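Local coordinates for protein purine nucleoside phosphorylase YlmD (Geobacillus stearothermophilus, PDB 6T1B) that cleaves adenosine, inosine and S-methyl-5'-thioadenosine with phosphate to free base and sugar 1-phosphate, and also deaminates adenosine, using a catalytic zinc ion, at residues W207-T210 against Q214-L217; G109-E114 against W159-R164; R61-W66 against E72-C77; D4-E9 against P128-A133. All blocks are in the same frame, centred on the assembly; numbering follows the deposited sequence.

Interaction 1. Residues W207-T210 against Q214-L217; sequences WRET and QYAL
A beta hairpin brings Trp207, Arg208 and Glu209 against Leu217, Ala216 and Tyr215 in antiparallel register. Arg208 and Ala216 form the hydrogen-bonded pair. Arg208 N donates to Ala216 O at 3.0 Å, and Ala216 N returns a bond to Arg208 O at 2.8 Å. Towards the turn, Thr210 N adds a bond to Gln214 O at 2.9 Å. Trp207, Glu209, Tyr215 and Leu217 share one face of the sheet, which helix 189-195 covers through Val192 and Leu195. On this face the Trp207 and Tyr215 side chains run side by side, their ring planes 79° apart. The Tyr215 ring meets two neighbours: Trp207 CD1 lies 3.7 Å from its CD2, and Glu209 CG reaches its CE2. Its hydroxyl bonds Asp189, at the start of the covering helix. With an alanine here, Asp189 would probably lose that partner and a gap would open between the indole and the Glu209 chain. Glu209 runs out extended, and its OE2 is hydrogen-bonded to the backbone N of Gly213 in the hairpin loop. At the corner of the chain, Thr210 CG2 touches Ala216 CB, which lies on the same face as Arg208, at 3.9 Å.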
# COMPACT_ATOMS: atom_id res chain seq x y z
N TRP A 207 16.38 -4.39 -11.01
CA TRP A 207 17.42 -3.60 -10.37
C TRP A 207 18.58 -3.47 -11.34
O TRP A 207 18.71 -4.25 -12.29
CB TRP A 207 17.90 -4.23 -9.06
CG TRP A 207 18.39 -5.63 -9.17
CD1 TRP A 207 19.61 -6.06 -9.63
CD2 TRP A 207 17.66 -6.81 -8.82
NE1 TRP A 207 19.68 -7.43 -9.58
CE2 TRP A 207 18.49 -7.92 -9.08
CE3 TRP A 207 16.39 -7.04 -8.29
CZ2 TRP A 207 18.09 -9.22 -8.84
CZ3 TRP A 207 15.99 -8.34 -8.06
CH2 TRP A 207 16.83 -9.41 -8.33
N ARG A 208 19.43 -2.48 -11.08
CA ARG A 208 20.62 -2.19 -11.87
C ARG A 208 21.79 -1.96 -10.91
O ARG A 208 21.64 -1.24 -9.92
CB ARG A 208 20.38 -0.92 -12.70
CG ARG A 208 21.57 -0.48 -13.53
CD ARG A 208 21.23 0.73 -14.39
NE ARG A 208 20.15 0.46 -15.33
CZ ARG A 208 19.92 1.15 -16.45
NH1 ARG A 208 20.72 2.16 -16.80
NH2 ARG A 208 18.91 0.82 -17.24
N GLU A 209 22.92 -2.59 -11.17
CA GLU A 209 24.09 -2.41 -10.33
C GLU A 209 24.76 -1.09 -10.71
O GLU A 209 25.33 -0.98 -11.80
CB GLU A 209 25.07 -3.56 -10.51
CG GLU A 209 26.09 -3.64 -9.39
CD GLU A 209 27.12 -4.72 -9.62
OE1 GLU A 209 27.21 -5.22 -10.76
OE2 GLU A 209 27.85 -5.06 -8.66
N THR A 210 24.69 -0.10 -9.82
CA THR A 210 25.19 1.22 -10.15
C THR A 210 26.64 1.43 -9.74
O THR A 210 27.31 2.31 -10.28
CB THR A 210 24.34 2.28 -9.46
OG1 THR A 210 24.21 1.94 -8.07
CG2 THR A 210 22.95 2.32 -10.08
N GLN A 214 26.21 -2.43 -5.18
CA GLN A 214 25.13 -1.50 -4.91
C GLN A 214 24.15 -1.51 -6.08
O GLN A 214 24.59 -1.40 -7.24
CB GLN A 214 25.68 -0.08 -4.73
CG GLN A 214 26.55 0.07 -3.50
CD GLN A 214 25.73 -0.00 -2.23
OE1 GLN A 214 25.70 -1.03 -1.55
NE2 GLN A 214 25.06 1.09 -1.91
N TYR A 215 22.87 -1.65 -5.76
CA TYR A 215 21.83 -1.83 -6.77
C TYR A 215 20.72 -0.82 -6.59
O TYR A 215 20.17 -0.69 -5.50
CB TYR A 215 21.25 -3.24 -6.68
CG TYR A 215 22.29 -4.30 -6.79
CD1 TYR A 215 22.95 -4.77 -5.66
CD2 TYR A 215 22.66 -4.83 -8.02
CE1 TYR A 215 23.93 -5.73 -5.74
CE2 TYR A 215 23.63 -5.80 -8.11
CZ TYR A 215 24.26 -6.24 -6.97
OH TYR A 215 25.24 -7.21 -7.07
N ALA A 216 20.42 -0.10 -7.68
CA ALA A 216 19.20 0.69 -7.73
C ALA A 216 18.02 -0.23 -7.93
O ALA A 216 17.93 -0.91 -8.98
CB ALA A 216 19.30 1.68 -8.89
N LEU A 217 17.12 -0.29 -6.96
CA LEU A 217 16.08 -1.30 -6.92
C LEU A 217 14.72 -0.68 -7.20
O LEU A 217 14.39 0.36 -6.62
CB LEU A 217 16.07 -1.98 -5.55
CG LEU A 217 14.93 -2.93 -5.24
CD1 LEU A 217 14.91 -4.07 -6.22
CD2 LEU A 217 15.07 -3.45 -3.84

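Interaction 2. Residues G109-E114 against W159-R164; sequences GLYTDE and WLWQTR
Tyr111 on strand 109-112 and Trp161 on helix 153-163 mark the closest approach of the two backbones, with CA atoms 9.1 Å apart. That spacing leaves room for a layer of side chains, and the segments meet through these and one water. Tyr111 CB points toward the helix. Its CG sits between the backbone N and the carbonyl carbon (chi1 69°), which sends the ring across to Leu160, Trp161 and Arg164. The main contact is edge-to-face. The indole of Trp161 presents its NE1 edge to one face of the Tyr111 ring, with the planes at 64°. NE1 stands 3.3 Å from Tyr111 CG, so it lies over the rim near the CB end and not over the centre. Trp161 CD1 follows beside it, 4.0 Å from Tyr111 CD1. Leu160 CD1 adds a looser apolar touch at Tyr111 CE2, 4.2 Å away. At the far end of the ring a water donates to Tyr111 OH at 2.8 Å and accepts from Arg164 NH1 at 2.9 Å. Tyr111 OH is also hydrogen-bonded to OE2 of Glu165, the residue after Arg164. Leu160 CD2 packs on one face of the Arg164 guanidinium. The contact packs the last turns of helix 153-163 on the sheet, where Ile85 and Leu138 of the flanking strands also touch Tyr111. The polar indole N-H edge against the pi face is consistent with a weak electrostatic attraction added to packing, while the phenol oxygen keeps its polar partners at the end of the ring.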
# COMPACT_ATOMS: atom_id res chain seq x y z
N GLY A 109 -1.05 -7.39 4.86
CA GLY A 109 -2.07 -7.14 3.88
C GLY A 109 -3.41 -7.58 4.41
O GLY A 109 -3.50 -8.43 5.31
N LEU A 110 -4.45 -7.01 3.82
CA LEU A 110 -5.82 -7.29 4.22
C LEU A 110 -6.67 -7.40 2.97
O LEU A 110 -6.35 -6.78 1.94
CB LEU A 110 -6.42 -6.15 5.05
CG LEU A 110 -5.72 -5.84 6.36
CD1 LEU A 110 -6.28 -4.57 6.99
CD2 LEU A 110 -5.80 -7.02 7.30
N TYR A 111 -7.75 -8.16 3.05
CA TYR A 111 -8.74 -8.09 1.98
C TYR A 111 -10.13 -8.30 2.55
O TYR A 111 -10.28 -8.85 3.64
CB TYR A 111 -8.48 -9.08 0.84
CG TYR A 111 -8.67 -10.55 1.12
CD1 TYR A 111 -9.87 -11.18 0.84
CD2 TYR A 111 -7.61 -11.32 1.57
CE1 TYR A 111 -10.03 -12.53 1.03
CE2 TYR A 111 -7.77 -12.67 1.76
CZ TYR A 111 -8.97 -13.27 1.49
OH TYR A 111 -9.09 -14.63 1.68
N THR A 112 -11.14 -7.89 1.80
CA THR A 112 -12.52 -8.11 2.21
C THR A 112 -13.42 -8.19 0.99
O THR A 112 -13.16 -7.56 -0.04
CB THR A 112 -13.01 -6.99 3.14
OG1 THR A 112 -14.31 -7.28 3.66
CG2 THR A 112 -13.05 -5.64 2.42
N ASP A 113 -14.49 -8.96 1.13
CA ASP A 113 -15.53 -8.99 0.11
C ASP A 113 -16.80 -8.29 0.56
O ASP A 113 -17.83 -8.37 -0.11
CB ASP A 113 -15.79 -10.42 -0.39
CG ASP A 113 -16.38 -11.32 0.67
OD1 ASP A 113 -16.62 -10.85 1.78
OD2 ASP A 113 -16.61 -12.52 0.37
N GLU A 114 -16.73 -7.52 1.65
CA GLU A 114 -17.88 -6.80 2.17
C GLU A 114 -17.75 -5.32 1.90
O GLU A 114 -16.65 -4.78 1.86
CB GLU A 114 -18.03 -7.04 3.69
CG GLU A 114 -18.17 -8.50 4.04
CD GLU A 114 -18.47 -8.77 5.50
OE1 GLU A 114 -18.59 -9.97 5.83
OE2 GLU A 114 -18.59 -7.82 6.30
N TRP A 159 -2.95 -15.84 -4.65
CA TRP A 159 -3.18 -17.23 -4.28
C TRP A 159 -4.36 -17.38 -3.34
O TRP A 159 -5.15 -18.33 -3.47
CB TRP A 159 -1.91 -17.80 -3.63
CG TRP A 159 -2.00 -19.24 -3.27
CD1 TRP A 159 -1.82 -20.30 -4.11
CD2 TRP A 159 -2.27 -19.79 -1.98
NE1 TRP A 159 -1.97 -21.48 -3.42
CE2 TRP A 159 -2.24 -21.20 -2.10
CE3 TRP A 159 -2.54 -19.24 -0.72
CZ2 TRP A 159 -2.47 -22.05 -1.03
CZ3 TRP A 159 -2.76 -20.09 0.35
CH2 TRP A 159 -2.73 -21.48 0.19
N LEU A 160 -4.49 -16.48 -2.37
CA LEU A 160 -5.62 -16.56 -1.44
C LEU A 160 -6.93 -16.31 -2.16
O LEU A 160 -7.92 -17.01 -1.92
CB LEU A 160 -5.46 -15.57 -0.29
CG LEU A 160 -4.34 -15.89 0.70
CD1 LEU A 160 -4.11 -14.72 1.67
CD2 LEU A 160 -4.65 -17.14 1.48
N TRP A 161 -6.96 -15.33 -3.07
CA TRP A 161 -8.20 -15.07 -3.79
C TRP A 161 -8.59 -16.27 -4.66
O TRP A 161 -9.77 -16.60 -4.77
CB TRP A 161 -8.09 -13.79 -4.61
CG TRP A 161 -8.12 -12.55 -3.77
CD1 TRP A 161 -7.89 -12.46 -2.42
CD2 TRP A 161 -8.41 -11.21 -4.21
NE1 TRP A 161 -8.01 -11.15 -2.02
CE2 TRP A 161 -8.35 -10.37 -3.10
CE3 TRP A 161 -8.76 -10.66 -5.45
CZ2 TRP A 161 -8.58 -9.01 -3.19
CZ3 TRP A 161 -8.97 -9.32 -5.53
CH2 TRP A 161 -8.88 -8.50 -4.41
N GLN A 162 -7.59 -16.96 -5.24
CA GLN A 162 -7.89 -18.11 -6.09
C GLN A 162 -8.34 -19.29 -5.25
O GLN A 162 -9.36 -19.92 -5.54
CB GLN A 162 -6.66 -18.46 -6.92
CG GLN A 162 -6.96 -19.52 -7.97
CD GLN A 162 -5.91 -19.58 -9.06
OE1 GLN A 162 -4.87 -18.94 -8.97
NE2 GLN A 162 -6.19 -20.36 -10.10
N THR A 163 -7.58 -19.61 -4.19
CA THR A 163 -7.81 -20.86 -3.48
C THR A 163 -8.89 -20.76 -2.43
O THR A 163 -9.61 -21.74 -2.18
CB THR A 163 -6.51 -21.36 -2.83
OG1 THR A 163 -6.10 -20.48 -1.77
CG2 THR A 163 -5.41 -21.45 -3.86
N ARG A 164 -9.03 -19.61 -1.77
CA ARG A 164 -10.05 -19.46 -0.75
C ARG A 164 -11.29 -18.74 -1.23
O ARG A 164 -12.38 -19.04 -0.75
CB ARG A 164 -9.47 -18.75 0.47
CG ARG A 164 -8.28 -19.50 1.04
CD ARG A 164 -7.86 -18.95 2.38
NE ARG A 164 -6.70 -19.66 2.91
CZ ARG A 164 -6.09 -19.33 4.05
NH1 ARG A 164 -6.53 -18.31 4.77
NH2 ARG A 164 -5.04 -20.03 4.45
O HOH W 1 -8.24 -16.07 3.96

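Interaction 3. Residues R61-W66 against E72-C77; sequences RRLAEW and ERWVCC
Arg61 meets Glu72 at the exposed side of this contact between helix 53-67 and the short segment that leads into strand 74-75. Its CB points away from the partner, but the chain runs extended from CG to NE and brings the guanidinium round. NH1 donates to Glu72 OE2 at 3.3 Å, with an N-H...O angle of 160°. This salt bridge is long but straight. The oxygen lies at the edge of the guanidinium, close to its plane, and the carboxylate is turned only 22° from that plane. A bend in the Glu72 chain at chi2 (71°) brings OE2 to this edge. Arg62 faces the other way and pairs with Glu65 within the helix. Leu63 points toward the strand, and its CD2 touches Trp74 CH2 at 3.9 Å. Ala64 comes next. Its CB lies 4.0 Å from Trp74 CZ2, and its backbone N approaches the same edge of the indole. The small methyl lets the six-membered ring come close to the helix backbone. Trp74 NE1 bonds the carbonyl O of Phe69, in the connection between helix and strand, which helps fix the rotation of the ring. The indole also touches Arg60 of the helix, a residue of the inosine pocket. Leu118 and Ala120 of strand 118-123 and Leu265 of strand 264-269 pack against Trp74 too, and Leu63 reaches Leu265 and Phe267, so the helix lies on the sheet that contains strand 74-75.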
# COMPACT_ATOMS: atom_id res chain seq x y z
N ARG A 61 -9.45 11.23 11.43
CA ARG A 61 -10.81 11.75 11.37
C ARG A 61 -10.99 12.71 10.21
O ARG A 61 -12.06 12.76 9.59
CB ARG A 61 -11.19 12.43 12.69
CG ARG A 61 -11.32 11.43 13.85
CD ARG A 61 -12.07 11.98 15.02
NE ARG A 61 -12.45 10.91 15.95
CZ ARG A 61 -13.37 9.98 15.71
NH1 ARG A 61 -13.63 9.06 16.63
NH2 ARG A 61 -14.02 9.94 14.55
N ARG A 62 -9.95 13.48 9.89
CA ARG A 62 -10.03 14.43 8.78
C ARG A 62 -10.19 13.69 7.45
O ARG A 62 -11.07 14.01 6.65
CB ARG A 62 -8.80 15.32 8.78
CG ARG A 62 -8.81 16.40 7.71
CD ARG A 62 -9.79 17.48 8.06
NE ARG A 62 -9.27 18.33 9.12
CZ ARG A 62 -10.02 19.12 9.87
NH1 ARG A 62 -9.44 19.87 10.80
NH2 ARG A 62 -11.34 19.15 9.72
N LEU A 63 -9.37 12.66 7.22
CA LEU A 63 -9.54 11.84 6.02
C LEU A 63 -10.93 11.21 5.99
O LEU A 63 -11.59 11.18 4.94
CB LEU A 63 -8.48 10.75 5.94
CG LEU A 63 -8.66 9.79 4.74
CD1 LEU A 63 -8.57 10.55 3.41
CD2 LEU A 63 -7.67 8.64 4.79
N ALA A 64 -11.39 10.68 7.12
CA ALA A 64 -12.73 10.11 7.18
C ALA A 64 -13.78 11.12 6.72
O ALA A 64 -14.74 10.75 6.04
CB ALA A 64 -13.05 9.59 8.59
N GLU A 65 -13.61 12.39 7.08
CA GLU A 65 -14.52 13.45 6.64
C GLU A 65 -14.40 13.66 5.14
O GLU A 65 -15.41 13.72 4.43
CB GLU A 65 -14.17 14.72 7.44
CG GLU A 65 -14.76 16.04 6.95
CD GLU A 65 -14.03 17.24 7.57
OE1 GLU A 65 -13.49 17.10 8.69
OE2 GLU A 65 -13.99 18.32 6.94
N TRP A 66 -13.17 13.73 4.62
CA TRP A 66 -13.00 13.92 3.18
C TRP A 66 -13.63 12.78 2.39
O TRP A 66 -14.23 13.01 1.33
CB TRP A 66 -11.51 13.99 2.85
CG TRP A 66 -10.76 15.14 3.40
CD1 TRP A 66 -11.27 16.32 3.90
CD2 TRP A 66 -9.34 15.22 3.52
NE1 TRP A 66 -10.23 17.12 4.32
CE2 TRP A 66 -9.05 16.48 4.09
CE3 TRP A 66 -8.29 14.37 3.18
CZ2 TRP A 66 -7.73 16.88 4.35
CZ3 TRP A 66 -6.99 14.77 3.43
CH2 TRP A 66 -6.73 16.04 4.00
N GLU A 72 -14.66 4.70 12.38
CA GLU A 72 -15.15 3.49 13.02
C GLU A 72 -15.27 2.31 12.05
O GLU A 72 -15.45 1.16 12.50
CB GLU A 72 -16.52 3.75 13.63
CG GLU A 72 -16.52 4.71 14.83
CD GLU A 72 -16.24 6.16 14.45
OE1 GLU A 72 -16.54 6.56 13.31
OE2 GLU A 72 -15.70 6.91 15.30
N ARG A 73 -15.22 2.55 10.75
CA ARG A 73 -15.36 1.50 9.75
C ARG A 73 -14.04 1.09 9.11
O ARG A 73 -14.04 0.28 8.17
CB ARG A 73 -16.38 1.93 8.68
CG ARG A 73 -17.79 2.02 9.22
CD ARG A 73 -18.75 2.61 8.22
NE ARG A 73 -19.92 3.17 8.89
CZ ARG A 73 -20.87 3.87 8.28
NH1 ARG A 73 -20.79 4.08 6.97
NH2 ARG A 73 -21.89 4.34 8.97
N TRP A 74 -12.91 1.60 9.59
CA TRP A 74 -11.63 1.25 9.02
C TRP A 74 -11.09 -0.01 9.68
O TRP A 74 -11.41 -0.29 10.85
CB TRP A 74 -10.60 2.35 9.23
CG TRP A 74 -10.91 3.69 8.67
CD1 TRP A 74 -12.08 4.17 8.16
CD2 TRP A 74 -9.97 4.76 8.60
NE1 TRP A 74 -11.92 5.49 7.77
CE2 TRP A 74 -10.63 5.87 8.05
CE3 TRP A 74 -8.62 4.88 8.94
CZ2 TRP A 74 -9.98 7.09 7.84
CZ3 TRP A 74 -8.00 6.10 8.76
CH2 TRP A 74 -8.67 7.17 8.21
N VAL A 75 -10.22 -0.74 8.97
CA VAL A 75 -9.49 -1.87 9.52
C VAL A 75 -8.02 -1.69 9.17
O VAL A 75 -7.69 -1.50 8.00
CB VAL A 75 -9.98 -3.21 8.98
CG1 VAL A 75 -9.22 -4.34 9.65
CG2 VAL A 75 -11.47 -3.39 9.18
N CYS A 76 -7.16 -1.75 10.19
CA CYS A 76 -5.73 -1.59 10.06
C CYS A 76 -5.04 -2.87 10.53
O CYS A 76 -5.62 -3.69 11.26
CB CYS A 76 -5.26 -0.41 10.93
SG CYS A 76 -5.98 1.18 10.43
N CYS A 77 -3.77 -2.99 10.16
CA CYS A 77 -2.96 -4.13 10.57
C CYS A 77 -1.60 -3.68 11.07
O CYS A 77 -1.19 -2.53 10.91
CB CYS A 77 -2.82 -5.16 9.45
SG CYS A 77 -2.03 -4.59 7.94

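Interaction 4. Residues D4-E9 against P128-A133; sequences DIFQQE and PIYFVA
Phe6 and Tyr130 reach for each other from opposite directions, and their rings make the whole contact between the two segments. The backbones stay well apart, with Phe6 CA 11.7 Å from Tyr130 CA. Tyr130 can be followed outward from the strand. CB points toward the N-terminal segment, and CG stands anti to the carbonyl carbon (chi1 -57°), which carries the ring toward Phe6. CD1 is the first ring atom to approach Phe6, with CZ of that ring 3.9 Å away. CE1 comes closest, at 3.5 Å from Phe6 CZ. Tyr130 CZ lies about equally far from Phe6 CZ and CE2. The planes stand 47° apart, so the rings meet obliquely. The contact bridges two mixed beta sheets. Phe6 belongs to strand 6-8, at the outer edge of one sheet, while Tyr130 belongs to strand 127-133 inside the other. Leu14 and Cys16 of the next strand and Pro178 pack round Phe6; Phe21 and Leu141 do so round Tyr130. At the tip, Tyr130 OH passes Phe6 CE2 at 3.7 Å and makes its hydrogen bond with Gly27 O, on strand 25-29 of the first sheet. Replacing Tyr130 by a leucine is likely to leave Gly27 O without this donor and Phe6 without the aromatic ring it packs on. Phe6 is held at its base by an Asx turn: its backbone N donates to Asp4 OD1 at 3.1 Å. That carboxylate is itself tied to Ser240 OG through OD1 and to Glu241 N through OD2.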
# COMPACT_ATOMS: atom_id res chain seq x y z
N ASP A 4 -0.83 10.30 -14.41
CA ASP A 4 -0.62 9.25 -13.41
C ASP A 4 -1.96 8.66 -12.99
O ASP A 4 -2.99 9.33 -12.99
CB ASP A 4 0.12 9.79 -12.19
CG ASP A 4 0.83 8.69 -11.42
OD1 ASP A 4 0.27 8.22 -10.41
OD2 ASP A 4 1.93 8.29 -11.86
N ILE A 5 -1.94 7.37 -12.65
CA ILE A 5 -3.16 6.73 -12.21
C ILE A 5 -3.64 7.26 -10.86
O ILE A 5 -4.81 7.08 -10.52
CB ILE A 5 -3.04 5.20 -12.18
CG1 ILE A 5 -1.83 4.77 -11.38
CG2 ILE A 5 -2.89 4.65 -13.58
CD1 ILE A 5 -2.04 3.46 -10.67
N PHE A 6 -2.75 7.89 -10.07
CA PHE A 6 -3.13 8.52 -8.81
C PHE A 6 -3.17 10.02 -9.01
O PHE A 6 -2.14 10.66 -9.28
CB PHE A 6 -2.16 8.12 -7.69
CG PHE A 6 -2.41 6.76 -7.17
CD1 PHE A 6 -1.92 5.65 -7.84
CD2 PHE A 6 -3.18 6.57 -6.03
CE1 PHE A 6 -2.20 4.37 -7.38
CE2 PHE A 6 -3.44 5.30 -5.56
CZ PHE A 6 -2.94 4.21 -6.23
N GLN A 7 -4.37 10.59 -8.91
CA GLN A 7 -4.63 11.97 -9.30
C GLN A 7 -5.06 12.79 -8.10
O GLN A 7 -5.84 12.34 -7.25
CB GLN A 7 -5.75 12.02 -10.34
CG GLN A 7 -5.53 11.12 -11.54
CD GLN A 7 -6.72 11.09 -12.47
OE1 GLN A 7 -7.18 10.02 -12.88
NE2 GLN A 7 -7.24 12.27 -12.81
N GLN A 8 -4.52 14.01 -8.02
CA GLN A 8 -4.73 14.86 -6.86
C GLN A 8 -6.19 15.25 -6.73
O GLN A 8 -6.82 15.70 -7.69
CB GLN A 8 -3.88 16.12 -7.02
CG GLN A 8 -4.05 17.16 -5.92
CD GLN A 8 -3.28 16.80 -4.68
OE1 GLN A 8 -2.06 16.64 -4.72
NE2 GLN A 8 -3.98 16.66 -3.56
N GLU A 9 -6.72 15.11 -5.52
CA GLU A 9 -8.06 15.56 -5.19
C GLU A 9 -8.01 16.96 -4.59
O GLU A 9 -6.94 17.58 -4.45
CB GLU A 9 -8.72 14.55 -4.26
CG GLU A 9 -9.09 13.26 -4.95
CD GLU A 9 -10.34 13.38 -5.80
OE1 GLU A 9 -11.23 14.18 -5.43
OE2 GLU A 9 -10.42 12.69 -6.83
N PRO A 128 2.59 0.32 -1.93
CA PRO A 128 1.18 -0.02 -1.66
C PRO A 128 0.60 -0.73 -2.87
O PRO A 128 0.63 -0.21 -3.99
CB PRO A 128 0.53 1.35 -1.42
CG PRO A 128 1.34 2.32 -2.21
CD PRO A 128 2.72 1.70 -2.45
N ILE A 129 0.07 -1.93 -2.66
CA ILE A 129 -0.48 -2.73 -3.75
C ILE A 129 -1.98 -2.86 -3.50
O ILE A 129 -2.41 -3.46 -2.51
CB ILE A 129 0.20 -4.10 -3.86
CG1 ILE A 129 1.72 -4.01 -3.87
CG2 ILE A 129 -0.28 -4.76 -5.16
CD1 ILE A 129 2.38 -5.36 -3.87
N TYR A 130 -2.77 -2.26 -4.39
CA TYR A 130 -4.22 -2.27 -4.30
C TYR A 130 -4.76 -3.34 -5.25
O TYR A 130 -4.35 -3.40 -6.41
CB TYR A 130 -4.79 -0.92 -4.75
CG TYR A 130 -4.30 0.33 -4.03
CD1 TYR A 130 -3.02 0.83 -4.23
CD2 TYR A 130 -5.15 1.05 -3.19
CE1 TYR A 130 -2.58 1.99 -3.60
CE2 TYR A 130 -4.73 2.19 -2.56
CZ TYR A 130 -3.44 2.66 -2.76
OH TYR A 130 -3.01 3.83 -2.16
N PHE A 131 -5.74 -4.12 -4.77
CA PHE A 131 -6.33 -5.20 -5.54
C PHE A 131 -7.84 -5.01 -5.61
O PHE A 131 -8.47 -4.62 -4.61
CB PHE A 131 -6.08 -6.54 -4.85
CG PHE A 131 -4.65 -6.94 -4.70
CD1 PHE A 131 -3.85 -6.42 -3.70
CD2 PHE A 131 -4.10 -7.91 -5.51
CE1 PHE A 131 -2.55 -6.86 -3.56
CE2 PHE A 131 -2.80 -8.32 -5.38
CZ PHE A 131 -2.03 -7.81 -4.40
N VAL A 132 -8.43 -5.34 -6.75
CA VAL A 132 -9.87 -5.34 -6.86
C VAL A 132 -10.27 -6.46 -7.80
O VAL A 132 -9.61 -6.71 -8.82
CB VAL A 132 -10.41 -3.97 -7.33
CG1 VAL A 132 -9.96 -3.61 -8.72
CG2 VAL A 132 -11.93 -3.90 -7.18
N ALA A 133 -11.33 -7.15 -7.45
CA ALA A 133 -12.04 -8.03 -8.38
C ALA A 133 -13.45 -7.46 -8.45
O ALA A 133 -14.32 -7.81 -7.62
CB ALA A 133 -12.01 -9.48 -7.91

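From the N terminus, residues 4-9 open the longest loop, which interaction 4 closes at 128-133, joining the two mixed sheets. Interaction 3 lies wholly within that loop. It is a short-range closure, with five residues between its segments, and sets helix 53-67 on the first sheet. Interaction 2 begins inside the same loop but ends beyond it, at 159-164, so it crosses interaction 4; it sets helix 153-163 on the second mixed sheet. The two touch where Trp161 packs on Phe131 and Ala133. Leu110 of interaction 2 also packs on Val75 and Cys77 of interaction 3. Interaction 1 follows later, a local hairpin in a small separate sheet; its nearest atoms are about 12 Å from those of interaction 4.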